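Side-chain contacts in protein argonaute (Marinitoga piezophila, PDB 5I4A), which uses short 5'-hydroxyl guide RNAs to bind and cleave complementary single-stranded DNA, and also targets RNA: residues V118-D122 with S123-V127; F221-E224 with V225-Y229; F237-I240 with P241-G245. All blocks are in the same frame, centred on the assembly; numbering follows the deposited sequence.

Interaction 1 (V118-D122 with S123-V127); sequences VFSLD and SNENV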
loop_
_atom_site.group_PDB
_atom_site.type_symbol
_atom_site.label_atom_id
_atom_site.label_comp_id
_atom_site.label_asym_id
_atom_site.label_seq_id
_atom_site.Cartn_x
_atom_site.Cartn_y
_atom_site.Cartn_z
ATOM N N VAL A 118 -6.251 -28.662 -2.235
ATOM C CA VAL A 118 -6.617 -28.260 -0.883
ATOM C C VAL A 118 -6.116 -29.318 0.089
ATOM O O VAL A 118 -6.208 -30.520 -0.187
ATOM C CB VAL A 118 -8.144 -28.079 -0.741
ATOM C CG1 VAL A 118 -8.486 -27.375 0.564
ATOM C CG2 VAL A 118 -8.715 -27.329 -1.938
ATOM N N PHE A 119 -5.588 -28.875 1.227
ATOM C CA PHE A 119 -5.221 -29.790 2.298
ATOM C C PHE A 119 -5.543 -29.154 3.640
ATOM O O PHE A 119 -5.331 -27.955 3.838
ATOM C CB PHE A 119 -3.736 -30.195 2.230
ATOM C CG PHE A 119 -2.773 -29.039 2.307
ATOM C CD1 PHE A 119 -2.312 -28.582 3.533
ATOM C CD2 PHE A 119 -2.301 -28.436 1.153
ATOM C CE1 PHE A 119 -1.418 -27.530 3.606
ATOM C CE2 PHE A 119 -1.405 -27.385 1.220
ATOM C CZ PHE A 119 -0.963 -26.932 2.447
ATOM N N SER A 120 -6.077 -29.963 4.552
ATOM C CA SER A 120 -6.338 -29.499 5.904
ATOM C C SER A 120 -5.023 -29.312 6.650
ATOM O O SER A 120 -4.077 -30.086 6.482
ATOM C CB SER A 120 -7.231 -30.494 6.643
ATOM O OG SER A 120 -7.548 -30.035 7.947
ATOM N N LEU A 121 -4.966 -28.272 7.475
ATOM C CA LEU A 121 -3.757 -27.982 8.231
ATOM C C LEU A 121 -3.561 -29.015 9.333
ATOM O O LEU A 121 -4.496 -29.325 10.078
ATOM C CB LEU A 121 -3.833 -26.580 8.833
ATOM C CG LEU A 121 -3.658 -25.401 7.872
ATOM C CD1 LEU A 121 -3.871 -24.091 8.594
ATOM C CD2 LEU A 121 -2.283 -25.430 7.251
ATOM N N ASP A 122 -2.342 -29.552 9.430
ATOM C CA ASP A 122 -2.011 -30.432 10.546
ATOM C C ASP A 122 -2.253 -29.733 11.878
ATOM O O ASP A 122 -2.726 -30.351 12.839
ATOM C CB ASP A 122 -0.552 -30.882 10.447
ATOM C CG ASP A 122 -0.218 -31.502 9.103
ATOM O OD1 ASP A 122 -1.037 -32.287 8.578
ATOM O OD2 ASP A 122 0.872 -31.203 8.571
ATOM N N SER A 123 -1.949 -28.434 11.943
ATOM C CA SER A 123 -2.027 -27.714 13.208
ATOM C C SER A 123 -3.472 -27.494 13.642
ATOM O O SER A 123 -3.780 -27.550 14.839
ATOM C CB SER A 123 -1.290 -26.378 13.092
ATOM O OG SER A 123 -1.544 -25.553 14.216
ATOM N N ASN A 124 -4.373 -27.238 12.694
ATOM C CA ASN A 124 -5.774 -26.982 13.015
ATOM C C ASN A 124 -6.638 -27.734 12.014
ATOM O O ASN A 124 -6.639 -27.414 10.820
ATOM C CB ASN A 124 -6.084 -25.490 13.003
ATOM C CG ASN A 124 -7.337 -25.155 13.778
ATOM O OD1 ASN A 124 -8.400 -25.726 13.538
ATOM N ND2 ASN A 124 -7.217 -24.236 14.725
ATOM N N GLU A 125 -7.384 -28.725 12.509
ATOM C CA GLU A 125 -8.136 -29.611 11.628
ATOM C C GLU A 125 -9.249 -28.874 10.893
ATOM O O GLU A 125 -9.651 -29.288 9.799
ATOM C CB GLU A 125 -8.708 -30.775 12.438
ATOM C CG GLU A 125 -9.235 -31.929 11.606
ATOM C CD GLU A 125 -8.141 -32.678 10.865
ATOM O OE1 GLU A 125 -6.945 -32.400 11.100
ATOM O OE2 GLU A 125 -8.482 -33.556 10.046
ATOM N N ASN A 126 -9.747 -27.780 11.461
ATOM C CA ASN A 126 -10.895 -27.074 10.910
ATOM C C ASN A 126 -10.516 -26.009 9.884
ATOM O O ASN A 126 -11.386 -25.240 9.464
ATOM C CB ASN A 126 -11.708 -26.435 12.038
ATOM C CG ASN A 126 -12.221 -27.455 13.038
ATOM O OD1 ASN A 126 -13.271 -28.065 12.839
ATOM N ND2 ASN A 126 -11.481 -27.639 14.125
ATOM N N VAL A 127 -9.254 -25.949 9.461
ATOM C CA VAL A 127 -8.791 -24.934 8.521
ATOM C C VAL A 127 -8.301 -25.621 7.253
ATOM O O VAL A 127 -7.533 -26.588 7.321
ATOM C CB VAL A 127 -7.684 -24.054 9.129
ATOM C CG1 VAL A 127 -7.238 -23.004 8.127
ATOM C CG2 VAL A 127 -8.175 -23.395 10.409
#

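Interaction 2 (F221-E224 with V225-Y229); sequences FSKE and VHEIY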
loop_
_atom_site.group_PDB
_atom_site.type_symbol
_atom_site.label_atom_id
_atom_site.label_comp_id
_atom_site.label_asym_id
_atom_site.label_seq_id
_atom_site.Cartn_x
_atom_site.Cartn_y
_atom_site.Cartn_z
ATOM N N PHE A 221 -1.939 -21.298 14.638
ATOM C CA PHE A 221 -1.459 -22.151 13.556
ATOM C C PHE A 221 -0.604 -21.381 12.554
ATOM O O PHE A 221 -0.441 -21.827 11.414
ATOM C CB PHE A 221 -2.624 -22.859 12.851
ATOM C CG PHE A 221 -3.629 -21.931 12.223
ATOM C CD1 PHE A 221 -4.705 -21.455 12.953
ATOM C CD2 PHE A 221 -3.518 -21.568 10.891
ATOM C CE1 PHE A 221 -5.640 -20.617 12.370
ATOM C CE2 PHE A 221 -4.450 -20.733 10.301
ATOM C CZ PHE A 221 -5.511 -20.255 11.042
ATOM N N SER A 222 -0.030 -20.246 12.965
ATOM C CA SER A 222 0.824 -19.464 12.077
ATOM C C SER A 222 2.119 -20.180 11.715
ATOM O O SER A 222 2.717 -19.859 10.682
ATOM C CB SER A 222 1.145 -18.112 12.715
ATOM O OG SER A 222 1.649 -18.276 14.029
ATOM N N LYS A 223 2.572 -21.129 12.538
ATOM C CA LYS A 223 3.791 -21.865 12.210
ATOM C C LYS A 223 3.623 -22.647 10.915
ATOM O O LYS A 223 4.472 -22.576 10.018
ATOM C CB LYS A 223 4.176 -22.796 13.360
ATOM C CG LYS A 223 5.100 -23.936 12.951
ATOM C CD LYS A 223 5.695 -24.633 14.162
ATOM C CE LYS A 223 6.432 -25.905 13.771
ATOM N NZ LYS A 223 5.510 -27.065 13.645
ATOM N N GLU A 224 2.526 -23.398 10.795
ATOM C CA GLU A 224 2.280 -24.127 9.558
ATOM C C GLU A 224 1.983 -23.176 8.405
ATOM O O GLU A 224 2.337 -23.468 7.257
ATOM C CB GLU A 224 1.136 -25.122 9.746
ATOM C CG GLU A 224 1.097 -26.222 8.699
ATOM C CD GLU A 224 0.012 -27.247 8.965
ATOM O OE1 GLU A 224 -0.685 -27.126 9.993
ATOM O OE2 GLU A 224 -0.147 -28.173 8.141
ATOM N N VAL A 225 1.348 -22.035 8.689
ATOM C CA VAL A 225 1.109 -21.035 7.651
ATOM C C VAL A 225 2.431 -20.498 7.117
ATOM O O VAL A 225 2.594 -20.296 5.907
ATOM C CB VAL A 225 0.212 -19.906 8.194
ATOM C CG1 VAL A 225 0.107 -18.767 7.189
ATOM C CG2 VAL A 225 -1.167 -20.444 8.528
ATOM N N HIS A 226 3.399 -20.268 8.009
ATOM C CA HIS A 226 4.707 -19.789 7.572
ATOM C C HIS A 226 5.465 -20.863 6.800
ATOM O O HIS A 226 6.078 -20.574 5.767
ATOM C CB HIS A 226 5.521 -19.313 8.775
ATOM C CG HIS A 226 5.023 -18.035 9.375
ATOM N ND1 HIS A 226 4.467 -17.025 8.619
ATOM C CD2 HIS A 226 4.997 -17.602 10.658
ATOM C CE1 HIS A 226 4.120 -16.025 9.409
ATOM N NE2 HIS A 226 4.431 -16.350 10.652
ATOM N N GLU A 227 5.439 -22.107 7.289
ATOM C CA GLU A 227 6.125 -23.197 6.597
ATOM C C GLU A 227 5.615 -23.347 5.170
ATOM O O GLU A 227 6.402 -23.436 4.219
ATOM C CB GLU A 227 5.943 -24.505 7.367
ATOM C CG GLU A 227 6.888 -24.672 8.542
ATOM C CD GLU A 227 6.366 -25.649 9.575
ATOM O OE1 GLU A 227 5.274 -26.221 9.361
ATOM O OE2 GLU A 227 7.044 -25.840 10.607
ATOM N N ILE A 228 4.291 -23.372 5.004
ATOM C CA ILE A 228 3.694 -23.522 3.679
ATOM C C ILE A 228 4.170 -22.419 2.745
ATOM O O ILE A 228 4.499 -22.666 1.579
ATOM C CB ILE A 228 2.159 -23.544 3.794
ATOM C CG1 ILE A 228 1.706 -24.838 4.465
ATOM C CG2 ILE A 228 1.507 -23.380 2.434
ATOM C CD1 ILE A 228 0.318 -24.767 5.015
ATOM N N TYR A 229 4.233 -21.185 3.245
ATOM C CA TYR A 229 4.653 -20.074 2.399
ATOM C C TYR A 229 6.130 -20.145 2.028
ATOM O O TYR A 229 6.522 -19.574 1.004
ATOM C CB TYR A 229 4.358 -18.743 3.092
ATOM C CG TYR A 229 3.097 -18.063 2.611
ATOM C CD1 TYR A 229 3.026 -17.516 1.336
ATOM C CD2 TYR A 229 1.980 -17.957 3.433
ATOM C CE1 TYR A 229 1.877 -16.888 0.888
ATOM C CE2 TYR A 229 0.825 -17.328 2.993
ATOM C CZ TYR A 229 0.781 -16.796 1.719
ATOM O OH TYR A 229 -0.361 -16.170 1.273
#

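Interaction 3 (F237-I240 with P241-G245); sequences FKKI and PKTLG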
loop_
_atom_site.group_PDB
_atom_site.type_symbol
_atom_site.label_atom_id
_atom_site.label_comp_id
_atom_site.label_asym_id
_atom_site.label_seq_id
_atom_site.Cartn_x
_atom_site.Cartn_y
_atom_site.Cartn_z
ATOM N N PHE A 237 4.630 -22.091 -8.286
ATOM C CA PHE A 237 5.185 -21.628 -9.556
ATOM C C PHE A 237 5.400 -22.794 -10.512
ATOM O O PHE A 237 5.164 -22.669 -11.720
ATOM C CB PHE A 237 6.505 -20.887 -9.328
ATOM C CG PHE A 237 6.345 -19.455 -8.885
ATOM C CD1 PHE A 237 5.920 -18.481 -9.775
ATOM C CD2 PHE A 237 6.654 -19.078 -7.586
ATOM C CE1 PHE A 237 5.785 -17.162 -9.373
ATOM C CE2 PHE A 237 6.520 -17.761 -7.178
ATOM C CZ PHE A 237 6.083 -16.803 -8.073
ATOM N N LYS A 238 5.839 -23.941 -9.985
ATOM C CA LYS A 238 6.134 -25.104 -10.811
ATOM C C LYS A 238 4.890 -25.919 -11.158
ATOM O O LYS A 238 4.900 -26.640 -12.161
ATOM C CB LYS A 238 7.170 -25.990 -10.108
ATOM C CG LYS A 238 7.602 -27.211 -10.908
ATOM C CD LYS A 238 9.072 -27.536 -10.716
ATOM C CE LYS A 238 9.489 -28.693 -11.610
ATOM N NZ LYS A 238 10.693 -28.359 -12.421
ATOM N N LYS A 239 3.822 -25.819 -10.369
ATOM C CA LYS A 239 2.579 -26.507 -10.698
ATOM C C LYS A 239 1.733 -25.760 -11.722
ATOM O O LYS A 239 0.677 -26.266 -12.111
ATOM C CB LYS A 239 1.749 -26.743 -9.433
ATOM C CG LYS A 239 1.962 -28.103 -8.784
ATOM C CD LYS A 239 1.295 -28.167 -7.419
ATOM C CE LYS A 239 0.260 -29.274 -7.353
ATOM N NZ LYS A 239 -0.556 -29.175 -6.112
ATOM N N ILE A 240 2.174 -24.579 -12.165
ATOM C CA ILE A 240 1.361 -23.775 -13.083
ATOM C C ILE A 240 1.001 -24.523 -14.361
ATOM O O ILE A 240 -0.187 -24.531 -14.730
ATOM C CB ILE A 240 2.059 -22.433 -13.367
ATOM C CG1 ILE A 240 2.081 -21.562 -12.112
ATOM C CG2 ILE A 240 1.378 -21.707 -14.519
ATOM C CD1 ILE A 240 2.721 -20.207 -12.323
ATOM N N PRO A 241 1.938 -25.153 -15.089
ATOM C CA PRO A 241 1.554 -25.771 -16.371
ATOM C C PRO A 241 0.482 -26.838 -16.241
ATOM O O PRO A 241 -0.437 -26.887 -17.068
ATOM C CB PRO A 241 2.877 -26.354 -16.885
ATOM C CG PRO A 241 3.933 -25.552 -16.215
ATOM C CD PRO A 241 3.391 -25.267 -14.852
ATOM N N LYS A 242 0.564 -27.695 -15.223
ATOM C CA LYS A 242 -0.418 -28.765 -15.083
ATOM C C LYS A 242 -1.705 -28.267 -14.432
ATOM O O LYS A 242 -2.801 -28.502 -14.952
ATOM C CB LYS A 242 0.178 -29.920 -14.278
ATOM C CG LYS A 242 -0.779 -31.077 -14.076
ATOM C CD LYS A 242 -0.058 -32.323 -13.597
ATOM C CE LYS A 242 -1.005 -33.509 -13.568
ATOM N NZ LYS A 242 -1.757 -33.623 -14.850
ATOM N N THR A 243 -1.589 -27.577 -13.294
ATOM C CA THR A 243 -2.777 -27.160 -12.554
ATOM C C THR A 243 -3.611 -26.164 -13.353
ATOM O O THR A 243 -4.846 -26.200 -13.309
ATOM C CB THR A 243 -2.368 -26.565 -11.204
ATOM O OG1 THR A 243 -1.643 -27.547 -10.453
ATOM C CG2 THR A 243 -3.590 -26.132 -10.406
ATOM N N LEU A 244 -2.958 -25.272 -14.096
ATOM C CA LEU A 244 -3.647 -24.268 -14.899
ATOM C C LEU A 244 -3.669 -24.628 -16.381
ATOM O O LEU A 244 -3.701 -23.734 -17.231
ATOM C CB LEU A 244 -3.004 -22.898 -14.694
ATOM C CG LEU A 244 -2.934 -22.393 -13.254
ATOM C CD1 LEU A 244 -2.356 -20.991 -13.212
ATOM C CD2 LEU A 244 -4.311 -22.433 -12.605
ATOM N N GLY A 245 -3.669 -25.926 -16.700
ATOM C CA GLY A 245 -3.566 -26.345 -18.088
ATOM C C GLY A 245 -4.645 -25.759 -18.979
ATOM O O GLY A 245 -4.398 -25.456 -20.149
HETATM O O HOH W 1 3.380 -28.489 -13.547
#

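Interaction 1 (V118-D122 with S123-V127)
The carbonyl oxygen of Val127 takes the amide of Leu121, N to O 3.1 Å with an N-H...O angle of 166°. This bond closes the base of a beta-hairpin connection in linker L1, between the antiparallel strands 111-120 and 127-140. The same oxygen also meets the CA of Ser120 at 3.5 Å in a CA-H...O contact, so Ser120, which ends the incoming strand, and Leu121 just after it both approach this one acceptor. Ser120 adds a second, weak tie: its OG, turned away from its own backbone N (chi1 -177°), reaches across to Glu125 O at 2.9 Å. The Glu125 chain bends at chi2 (68°), which leaves its OE1 4.0 Å from Ser120 OG, near but not bonded.

Next to the polar base, Leu121 and Val127 form the apolar part of the loop. The CD1 methyl of Leu121 rests on CG1 of Val127 at 3.6 Å, the two branched chains meeting at an angle, and Phe221 and Phe154 extend this buried patch. The returning limb of the loop is a type I turn from Asn124 to Val127. It is reinforced by an Asx turn in which the amide N of Asn126 donates to Asn124 OD1 at 3.2 Å, in the plane of the side-chain carbonyl and on a lone pair.

Interaction 2 (F221-E224 with V225-Y229)
Val225 packs closely against Phe221 on the buried face of the first turn of helix 222-231 in linker L2. Its CG2 methyl comes within 3.5 Å of CD2 of Phe221, meeting the ring obliquely, and also lies 3.3 Å from the carbonyl O of Phe221. The ring is swung to this side because CG of Phe221 sits between its own backbone N and carbonyl carbon (chi1 60°). Ala216 and Leu121 line the surroundings of the ring. One turn further on, CD1 of Ile228 lies 4.0 Å from CG of Glu224. The Glu224 chain runs out extended, and its carboxylate is bound by Asp122 and Ser123.

The outer face is looser where Lys223 and Glu227, both exposed, form a long salt bridge, NZ to OE2 3.6 Å, while the aliphatic CE of Lys223 approaches the same oxygen more closely. His226, also at the exposed surface, makes a close contact instead: its imidazole lays one face over the carbonyl O of Ser222, which is 3.2 Å from CG of His226. That oxygen also accepts the amide of His226 at 2.8 Å.

Four successive i to i+4 backbone bonds, from Val225 N to Phe221 O through Ile228 N to Glu224 O, run beneath these side chains. With Phe221 at the N-cap position, these are the first turns of an amphipathic alpha-helix, with Phe221, Val225 and Ile228 buried and Lys223, His226 and Glu227 exposed.

Interaction 3 (F237-I240 with P241-G245)
Two backbone hydrogen bonds form the frame of the short helix 240-243 in linker L2, which follows helix 234-238 in the chain. The amide of Thr243 donates to Lys239 O at 2.9 Å, and that of Leu244 to Ile240 O, also at 2.9 Å. Lys239 O has a second, weak donor in the hydroxyl of Thr243, OG1 to O 3.1 Å. This OG1 is trans to its own carbonyl carbon (chi1 -59°), which directs it back along the helix and leaves it 3.6 Å from CB of Lys239.

Apolar contacts gather around Ile240. Its CG2 branch meets CD1 of Leu244 one turn on at 4.0 Å. Its CB lies 3.5 Å from CD of Pro241, a closeness largely imposed by the peptide bond between them. Tyr133 and Ile148, on L1 strands 127-140 and 143-156, touch both Ile240 and Leu244, as does Leu253 of an L2 loop.

Among the charged groups, Lys239 sends its bent chain past Thr243 to a salt bridge with Glu117. One water bridges the backbone between Lys238 and Lys242, donating to Lys238 O at 2.8 Å and weakly accepting from the amide of Lys242, 3.4 Å from that N.

Interactions 1 and 2 touch directly, their centres about 11 Å apart. The Glu224 carboxylate of the L2 helix reaches the L1 loop as a bidentate acceptor: its OE1 lies 2.7 Å from the amide N of Ser123 and its OE2 2.9 Å from that of Asp122, both probable hydrogen bonds. Beside them, Leu121 CD2 packs on Glu224 CD. Interaction 3 stands apart, its centre about 23 Å from that of interaction 1 and 22 Å from that of interaction 2, though side chains of all three touch strand 143-156. None lies at the annotated catalytic residues; the guide RNA comes nearest to interaction 2, about 9 Å between nearest atoms.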